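Putative hydrolase (Acinetobacter sp. NBRC 100985, PDB 4XUK) probably hydrolyses organophosphate triesters and lactones, as a dinuclear zinc enzyme of the metallo-beta-lactamase superfamily. Local coordinates at residues N29-I34 with H223-D228; T107-D112 with N134-F139; A195-G200 with I216-H221. The protein carries 2 engineered substitutions. All blocks are in the same frame, centred on the assembly; numbering follows the deposited sequence.

Interaction 1 (N29-I34 with H223-D228); sequences NLFKDI and HTVQFD
The ring of F31 lies flat against the side chain of V225, and this one apolar pairing makes most of the contact. CG2 of V225 sits over one face of the ring as a CH-pi partner, 3.9 Å from the F31 ring centroid and 18° off the ring normal, displaced toward the CE2 side of the rim; the CG2 to CE2 distance is 3.7 Å. The second methyl, V225 CG1, lies on the same face over the opposite rim, 3.9 Å from CD1 of F31. With CG1 anti to the backbone N (chi1 176°), V225 lays both methyls down on that face.

The other contact is at the ring edge. CD of Q226 lies in the plane of the ring, 4.0 Å from CE1 of F31, and the amide is turned 71° against the ring. The polar end of Q226 is engaged elsewhere: OE1 is hydrogen-bonded to H221 N and S222 OG, NE2 to T232 O, which fixes how the amide is rotated.

No hydrogen bond joins the two segments. The loop after strand 14-26 thus meets the first turn of helix 225-228; I34 and T224 rest on helix 36-45, and Q226 touches R247 of helix 240-257.

Interaction 2 (T107-D112 with N134-F139); sequences THLHPD and NDEASF. With ZN (zinc ion), chain D; ZN (zinc ion), chain C.
L109, within the HxHxDH motif of the metallo-beta-lactamase superfamily, meets E136 of helix 134-141 through one backbone-to-carboxylate bond and a patch of aliphatic packing. The N-H of L109 points almost straight at OE2 of E136 (2.9 Å, 170°), meeting that oxygen on its anti side, 34° out of the carboxylate plane. The two side chains run alongside one another, pointing opposite ways, so that CG of L109 packs on CG of E136 at 3.7 Å, while L109 CD1 reaches on to CA of A137. OE2 of E136 also lies close to CB of H108, 3.3 Å away.

E136 gets there by holding CG anti to its own backbone N (chi1 -178°) and then bending at chi2, which brings the carboxylate back against the loop. Both oxygens have further partners: OE2 takes W140 NE1, and OE1 is hydrogen-bonded to T198 OG1. The buried carboxylate is therefore gripped from several directions and ties the start of helix 134-141 to the metal loop.

On either side of L109 in sequence, H108 and H110 bind one zinc ion through NE2 and ND1, with H197 and D218 completing that site. D112 binds the second zinc ion through OD2, together with H113, H265 and the shared D218. Behind the first metal ligand stands T107: its OG1 accepts from ND1 of H108 at 2.8 Å and lies in the imidazole plane.

Interaction 3 (A195-G200 with I216-H221); sequences AGHTPG and IGDIVH. With ZN (zinc ion), chain D; ZN (zinc ion), chain C.
H197 and D218 cross obliquely, the imidazole turned 61° from the carboxylate plane, with the methylene of D218 lying over one face of the ring. CB of D218 is 3.6 Å from the H197 ring centroid, a CH-pi contact offset toward the CD2-NE2 side of the rim. The backbone carbonyl of D218 adds to the packing, its O 3.5 Å from CG of H197. H197 reaches across with CG anti to its backbone N (chi1 179°), carrying NE2 to the metal.

There the two side chains converge on the same zinc ion, bound by H197 NE2 at 2.2 Å and by D218 OD2 at 2.4 Å. OD2 of D218 also binds the second zinc ion, at 2.1 Å, bridging the pair as the equivalent aspartate does in dinuclear hydrolases of this superfamily such as lactonases and glyoxalase II. In the metallo-beta-lactamase fold the metal ligands come from loops at the ends of strands, here those after 189-193 and 211-215. H108 and H110 complete the first site; D112, H113 and H265 the second.

CE1 of H221 meets CE1 of H197 at 3.4 Å, an oblique pairing with planes 49° apart, the H197 atom lying near the plane of the H221 ring, at its edge. Away from the metal, ND1 of H197 is hydrogen-bonded to D237 OD1, which, with the zinc bond at NE2, fixes the rotation of the imidazole.

How the interactions relate
From the N terminus, the chain leaves strand 14-26 and enters segment 29-34, whose partner, 223-228, comes almost two hundred residues later; interaction 1 closes a long loop that encloses both other contacts. Within it, interaction 2 closes a short loop from the metal-binding loop after strand 103-105 to helix 134-141, and interaction 3 closes another, between the loops flanking strands 202-208 and 211-215. These two follow in series without crossing. They touch each other and share both zinc ions, joining the two halves of the fold. Interaction 3 also touches interaction 1 through Q226, whose OE1 probably accepts from H221 N and packs on V220, whereas interactions 1 and 2 stay about 11 Å apart at nearest atoms.

Interaction 1 (N29-I34 with H223-D228)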
# COMPACT_ATOMS: atom_id res chain seq x y z
N ASN A 29 10.58 -18.61 -12.60
CA ASN A 29 11.55 -18.93 -13.64
C ASN A 29 11.75 -17.81 -14.66
O ASN A 29 12.69 -17.85 -15.45
CB ASN A 29 11.14 -20.21 -14.38
CG ASN A 29 11.24 -21.45 -13.51
OD1 ASN A 29 10.26 -22.18 -13.33
ND2 ASN A 29 12.42 -21.68 -12.95
N LEU A 30 10.87 -16.82 -14.67
CA LEU A 30 11.02 -15.70 -15.61
C LEU A 30 12.21 -14.81 -15.24
O LEU A 30 12.72 -14.07 -16.08
CB LEU A 30 9.73 -14.89 -15.72
CG LEU A 30 8.52 -15.63 -16.30
CD1 LEU A 30 7.30 -14.73 -16.30
CD2 LEU A 30 8.80 -16.15 -17.70
N PHE A 31 12.65 -14.89 -13.98
CA PHE A 31 13.84 -14.15 -13.57
C PHE A 31 15.07 -14.86 -14.14
O PHE A 31 15.24 -16.06 -13.95
CB PHE A 31 13.91 -14.02 -12.05
CG PHE A 31 12.82 -13.14 -11.48
CD1 PHE A 31 12.79 -11.78 -11.75
CD2 PHE A 31 11.82 -13.68 -10.68
CE1 PHE A 31 11.79 -10.96 -11.23
CE2 PHE A 31 10.82 -12.88 -10.15
CZ PHE A 31 10.80 -11.52 -10.42
N LYS A 32 15.92 -14.12 -14.81
CA LYS A 32 17.00 -14.67 -15.60
C LYS A 32 18.34 -14.66 -14.92
O LYS A 32 18.65 -13.76 -14.20
CB LYS A 32 17.12 -13.91 -16.92
CG LYS A 32 16.11 -14.25 -17.99
CD LYS A 32 16.77 -14.50 -19.34
CE LYS A 32 17.41 -13.28 -19.96
NZ LYS A 32 18.89 -13.33 -19.99
N ASP A 33 19.12 -15.68 -15.18
CA ASP A 33 20.49 -15.75 -14.73
C ASP A 33 20.66 -15.46 -13.24
O ASP A 33 21.49 -14.72 -12.82
CB ASP A 33 21.33 -14.80 -15.52
CG ASP A 33 21.56 -15.24 -16.87
OD1 ASP A 33 20.98 -16.18 -17.35
OD2 ASP A 33 22.36 -14.62 -17.47
N ILE A 34 19.81 -16.06 -12.46
CA ILE A 34 19.91 -16.02 -11.01
C ILE A 34 19.44 -17.39 -10.55
O ILE A 34 18.46 -17.91 -11.07
CB ILE A 34 19.10 -14.83 -10.41
CG1 ILE A 34 19.19 -14.82 -8.87
CG2 ILE A 34 17.66 -14.84 -10.90
CD1 ILE A 34 18.96 -13.43 -8.26
N HIS A 223 9.02 -5.63 -6.95
CA HIS A 223 9.59 -4.82 -5.89
C HIS A 223 10.51 -5.66 -5.02
O HIS A 223 11.03 -5.18 -4.01
CB HIS A 223 8.48 -4.19 -5.01
CG HIS A 223 7.64 -5.19 -4.29
ND1 HIS A 223 6.93 -6.17 -4.95
CD2 HIS A 223 7.40 -5.38 -2.97
CE1 HIS A 223 6.29 -6.92 -4.08
NE2 HIS A 223 6.56 -6.46 -2.86
N THR A 224 10.71 -6.91 -5.43
CA THR A 224 11.40 -7.90 -4.62
C THR A 224 12.75 -8.27 -5.23
O THR A 224 13.78 -7.68 -4.89
CB THR A 224 10.54 -9.18 -4.42
OG1 THR A 224 10.20 -9.74 -5.69
CG2 THR A 224 9.25 -8.83 -3.70
N VAL A 225 12.75 -9.24 -6.14
CA VAL A 225 13.98 -9.75 -6.76
C VAL A 225 14.81 -8.63 -7.38
O VAL A 225 16.02 -8.53 -7.13
CB VAL A 225 13.68 -10.80 -7.84
CG1 VAL A 225 14.96 -11.25 -8.53
CG2 VAL A 225 12.98 -12.02 -7.23
N GLN A 226 14.17 -7.77 -8.18
CA GLN A 226 14.92 -6.77 -8.94
C GLN A 226 15.26 -5.51 -8.16
O GLN A 226 15.87 -4.58 -8.70
CB GLN A 226 14.19 -6.45 -10.24
CG GLN A 226 14.07 -7.64 -11.17
CD GLN A 226 13.08 -7.37 -12.28
OE1 GLN A 226 11.92 -7.07 -12.03
NE2 GLN A 226 13.56 -7.44 -13.52
N PHE A 227 14.88 -5.45 -6.88
CA PHE A 227 15.40 -4.39 -6.02
C PHE A 227 16.58 -4.89 -5.19
O PHE A 227 17.62 -4.22 -5.14
CB PHE A 227 14.29 -3.78 -5.15
CG PHE A 227 13.51 -2.68 -5.85
CD1 PHE A 227 12.59 -2.98 -6.85
CD2 PHE A 227 13.73 -1.34 -5.53
CE1 PHE A 227 11.89 -1.98 -7.50
CE2 PHE A 227 13.03 -0.32 -6.19
CZ PHE A 227 12.10 -0.65 -7.17
N ASP A 228 16.45 -6.05 -4.55
CA ASP A 228 17.58 -6.64 -3.83
C ASP A 228 18.70 -7.02 -4.79
O ASP A 228 19.88 -6.89 -4.46
CB ASP A 228 17.13 -7.88 -3.04
CG ASP A 228 16.24 -7.55 -1.86
OD1 ASP A 228 15.63 -6.46 -1.85
OD2 ASP A 228 16.13 -8.39 -0.94

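Interaction 2 (T107-D112 with N134-F139)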
# COMPACT_ATOMS: atom_id res chain seq x y z
N THR A 107 4.57 4.06 -22.72
CA THR A 107 5.98 3.80 -22.45
C THR A 107 6.56 2.87 -23.50
O THR A 107 7.72 3.01 -23.89
CB THR A 107 6.19 3.20 -21.05
OG1 THR A 107 5.40 2.01 -20.90
CG2 THR A 107 5.82 4.22 -19.97
N HIS A 108 5.73 1.94 -23.96
CA HIS A 108 6.07 1.00 -25.03
C HIS A 108 4.79 0.33 -25.52
O HIS A 108 3.71 0.54 -24.95
CB HIS A 108 7.10 -0.05 -24.58
CG HIS A 108 6.69 -0.86 -23.39
ND1 HIS A 108 6.20 -0.29 -22.24
CD2 HIS A 108 6.74 -2.20 -23.16
CE1 HIS A 108 5.94 -1.25 -21.36
NE2 HIS A 108 6.26 -2.41 -21.90
N LEU A 109 4.91 -0.51 -26.55
CA LEU A 109 3.73 -1.07 -27.19
C LEU A 109 3.41 -2.52 -26.80
O LEU A 109 2.64 -3.18 -27.50
CB LEU A 109 3.86 -0.95 -28.73
CG LEU A 109 3.89 0.47 -29.30
CD1 LEU A 109 4.19 0.46 -30.79
CD2 LEU A 109 2.56 1.15 -29.06
N HIS A 110 3.96 -3.02 -25.70
CA HIS A 110 3.51 -4.31 -25.18
C HIS A 110 2.01 -4.20 -24.91
O HIS A 110 1.52 -3.14 -24.52
CB HIS A 110 4.32 -4.74 -23.93
CG HIS A 110 5.54 -5.54 -24.25
ND1 HIS A 110 6.57 -5.73 -23.35
CD2 HIS A 110 5.91 -6.20 -25.38
CE1 HIS A 110 7.52 -6.45 -23.91
NE2 HIS A 110 7.15 -6.76 -25.14
N PRO A 111 1.26 -5.29 -25.16
CA PRO A 111 -0.21 -5.25 -25.08
C PRO A 111 -0.77 -4.81 -23.73
O PRO A 111 -1.86 -4.24 -23.70
CB PRO A 111 -0.61 -6.69 -25.37
CG PRO A 111 0.50 -7.18 -26.31
CD PRO A 111 1.74 -6.56 -25.73
N ASP A 112 -0.04 -5.04 -22.64
CA ASP A 112 -0.56 -4.65 -21.33
C ASP A 112 -0.35 -3.16 -21.06
O ASP A 112 -0.62 -2.67 -19.96
CB ASP A 112 0.05 -5.52 -20.22
CG ASP A 112 1.56 -5.53 -20.26
OD1 ASP A 112 2.14 -5.67 -21.36
OD2 ASP A 112 2.17 -5.41 -19.19
N ASN A 134 9.28 7.06 -31.62
CA ASN A 134 9.65 6.70 -32.97
C ASN A 134 10.28 5.32 -33.09
O ASN A 134 9.88 4.52 -33.87
CB ASN A 134 10.57 7.78 -33.59
CG ASN A 134 11.86 8.02 -32.79
OD1 ASN A 134 11.98 7.72 -31.63
ND2 ASN A 134 12.83 8.60 -33.44
N ASP A 135 11.27 5.08 -32.25
CA ASP A 135 11.98 3.81 -32.23
C ASP A 135 11.03 2.65 -31.91
O ASP A 135 11.15 1.57 -32.48
CB ASP A 135 13.12 3.84 -31.19
CG ASP A 135 14.22 4.82 -31.55
OD1 ASP A 135 14.25 5.31 -32.69
OD2 ASP A 135 15.08 5.10 -30.67
N GLU A 136 10.08 2.89 -31.01
CA GLU A 136 9.17 1.83 -30.57
C GLU A 136 8.20 1.45 -31.68
O GLU A 136 8.01 0.27 -31.96
CB GLU A 136 8.41 2.26 -29.32
CG GLU A 136 7.47 1.19 -28.78
CD GLU A 136 8.20 0.05 -28.08
OE1 GLU A 136 9.43 0.13 -27.89
OE2 GLU A 136 7.53 -0.93 -27.68
N ALA A 137 7.61 2.45 -32.31
CA ALA A 137 6.68 2.21 -33.42
C ALA A 137 7.41 1.55 -34.58
O ALA A 137 6.87 0.66 -35.24
CB ALA A 137 6.05 3.52 -33.86
N SER A 138 8.64 2.00 -34.84
CA SER A 138 9.43 1.40 -35.92
C SER A 138 9.63 -0.10 -35.74
O SER A 138 9.48 -0.87 -36.70
CB SER A 138 10.78 2.10 -36.05
OG SER A 138 10.64 3.38 -36.61
N PHE A 139 9.96 -0.52 -34.52
CA PHE A 139 10.21 -1.93 -34.26
C PHE A 139 8.96 -2.79 -34.43
O PHE A 139 9.03 -3.89 -35.00
CB PHE A 139 10.78 -2.13 -32.86
CG PHE A 139 10.84 -3.56 -32.42
CD1 PHE A 139 11.85 -4.40 -32.89
CD2 PHE A 139 9.92 -4.07 -31.51
CE1 PHE A 139 11.92 -5.73 -32.48
CE2 PHE A 139 9.98 -5.39 -31.10
CZ PHE A 139 10.99 -6.23 -31.58
ZN ZN D . 6.46 -4.60 -21.23
ZN ZN C . 4.29 -4.46 -19.02

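Interaction 3 (A195-G200 with I216-H221)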
# COMPACT_ATOMS: atom_id res chain seq x y z
N ALA A 195 15.54 2.39 -23.27
CA ALA A 195 15.47 1.21 -24.12
C ALA A 195 16.10 -0.03 -23.51
O ALA A 195 16.98 0.07 -22.65
CB ALA A 195 16.11 1.49 -25.48
N GLY A 196 15.64 -1.19 -23.97
CA GLY A 196 16.19 -2.47 -23.54
C GLY A 196 15.05 -3.45 -23.42
O GLY A 196 15.00 -4.46 -24.13
N HIS A 197 14.13 -3.15 -22.51
CA HIS A 197 12.92 -3.95 -22.37
C HIS A 197 12.23 -4.10 -23.72
O HIS A 197 11.78 -5.19 -24.07
CB HIS A 197 11.97 -3.31 -21.37
CG HIS A 197 10.69 -4.05 -21.19
ND1 HIS A 197 10.63 -5.32 -20.65
CD2 HIS A 197 9.41 -3.70 -21.47
CE1 HIS A 197 9.36 -5.71 -20.61
NE2 HIS A 197 8.61 -4.75 -21.10
N THR A 198 12.14 -3.00 -24.47
CA THR A 198 11.78 -3.03 -25.88
C THR A 198 12.70 -2.04 -26.57
O THR A 198 13.26 -1.17 -25.91
CB THR A 198 10.31 -2.61 -26.15
OG1 THR A 198 10.15 -1.22 -25.83
CG2 THR A 198 9.33 -3.47 -25.35
N PRO A 199 12.84 -2.15 -27.90
CA PRO A 199 13.84 -1.29 -28.54
C PRO A 199 13.55 0.21 -28.44
O PRO A 199 14.48 1.00 -28.57
CB PRO A 199 13.82 -1.76 -30.00
CG PRO A 199 13.37 -3.20 -29.92
CD PRO A 199 12.35 -3.20 -28.81
N GLY A 200 12.30 0.59 -28.19
CA GLY A 200 11.95 2.00 -28.10
C GLY A 200 11.25 2.36 -26.80
O GLY A 200 10.44 3.29 -26.75
N ILE A 216 8.02 5.38 -14.94
CA ILE A 216 9.19 4.62 -15.41
C ILE A 216 8.92 3.53 -16.44
O ILE A 216 9.86 3.03 -17.07
CB ILE A 216 9.97 3.98 -14.24
CG1 ILE A 216 9.08 3.00 -13.47
CG2 ILE A 216 10.51 5.05 -13.32
CD1 ILE A 216 9.89 2.04 -12.57
N GLY A 217 7.67 3.13 -16.59
CA GLY A 217 7.36 2.03 -17.49
C GLY A 217 7.97 0.73 -16.98
O GLY A 217 8.09 0.51 -15.77
N ASP A 218 8.37 -0.13 -17.91
CA ASP A 218 8.78 -1.49 -17.57
C ASP A 218 10.29 -1.69 -17.45
O ASP A 218 10.83 -2.67 -17.95
CB ASP A 218 8.23 -2.47 -18.60
CG ASP A 218 6.77 -2.75 -18.40
OD1 ASP A 218 6.09 -2.00 -17.66
OD2 ASP A 218 6.30 -3.75 -18.95
N ILE A 219 10.97 -0.77 -16.77
CA ILE A 219 12.38 -0.98 -16.47
C ILE A 219 12.50 -1.88 -15.24
O ILE A 219 13.60 -2.19 -14.79
CB ILE A 219 13.09 0.35 -16.20
CG1 ILE A 219 12.48 1.05 -14.98
CG2 ILE A 219 13.00 1.25 -17.43
CD1 ILE A 219 13.22 2.30 -14.56
N VAL A 220 11.35 -2.29 -14.70
CA VAL A 220 11.34 -3.23 -13.58
C VAL A 220 9.99 -3.95 -13.46
O VAL A 220 8.93 -3.38 -13.78
CB VAL A 220 11.76 -2.53 -12.25
CG1 VAL A 220 10.60 -1.73 -11.65
CG2 VAL A 220 12.27 -3.56 -11.26
N HIS A 221 10.01 -5.20 -12.99
CA HIS A 221 8.80 -6.02 -12.92
C HIS A 221 8.49 -6.57 -11.53
O HIS A 221 7.61 -7.41 -11.38
CB HIS A 221 8.90 -7.19 -13.90
CG HIS A 221 8.68 -6.80 -15.32
ND1 HIS A 221 9.57 -6.00 -16.01
CD2 HIS A 221 7.67 -7.07 -16.18
CE1 HIS A 221 9.11 -5.81 -17.24
NE2 HIS A 221 7.97 -6.44 -17.36
ZN ZN D . 6.46 -4.60 -21.23
ZN ZN C . 4.29 -4.46 -19.02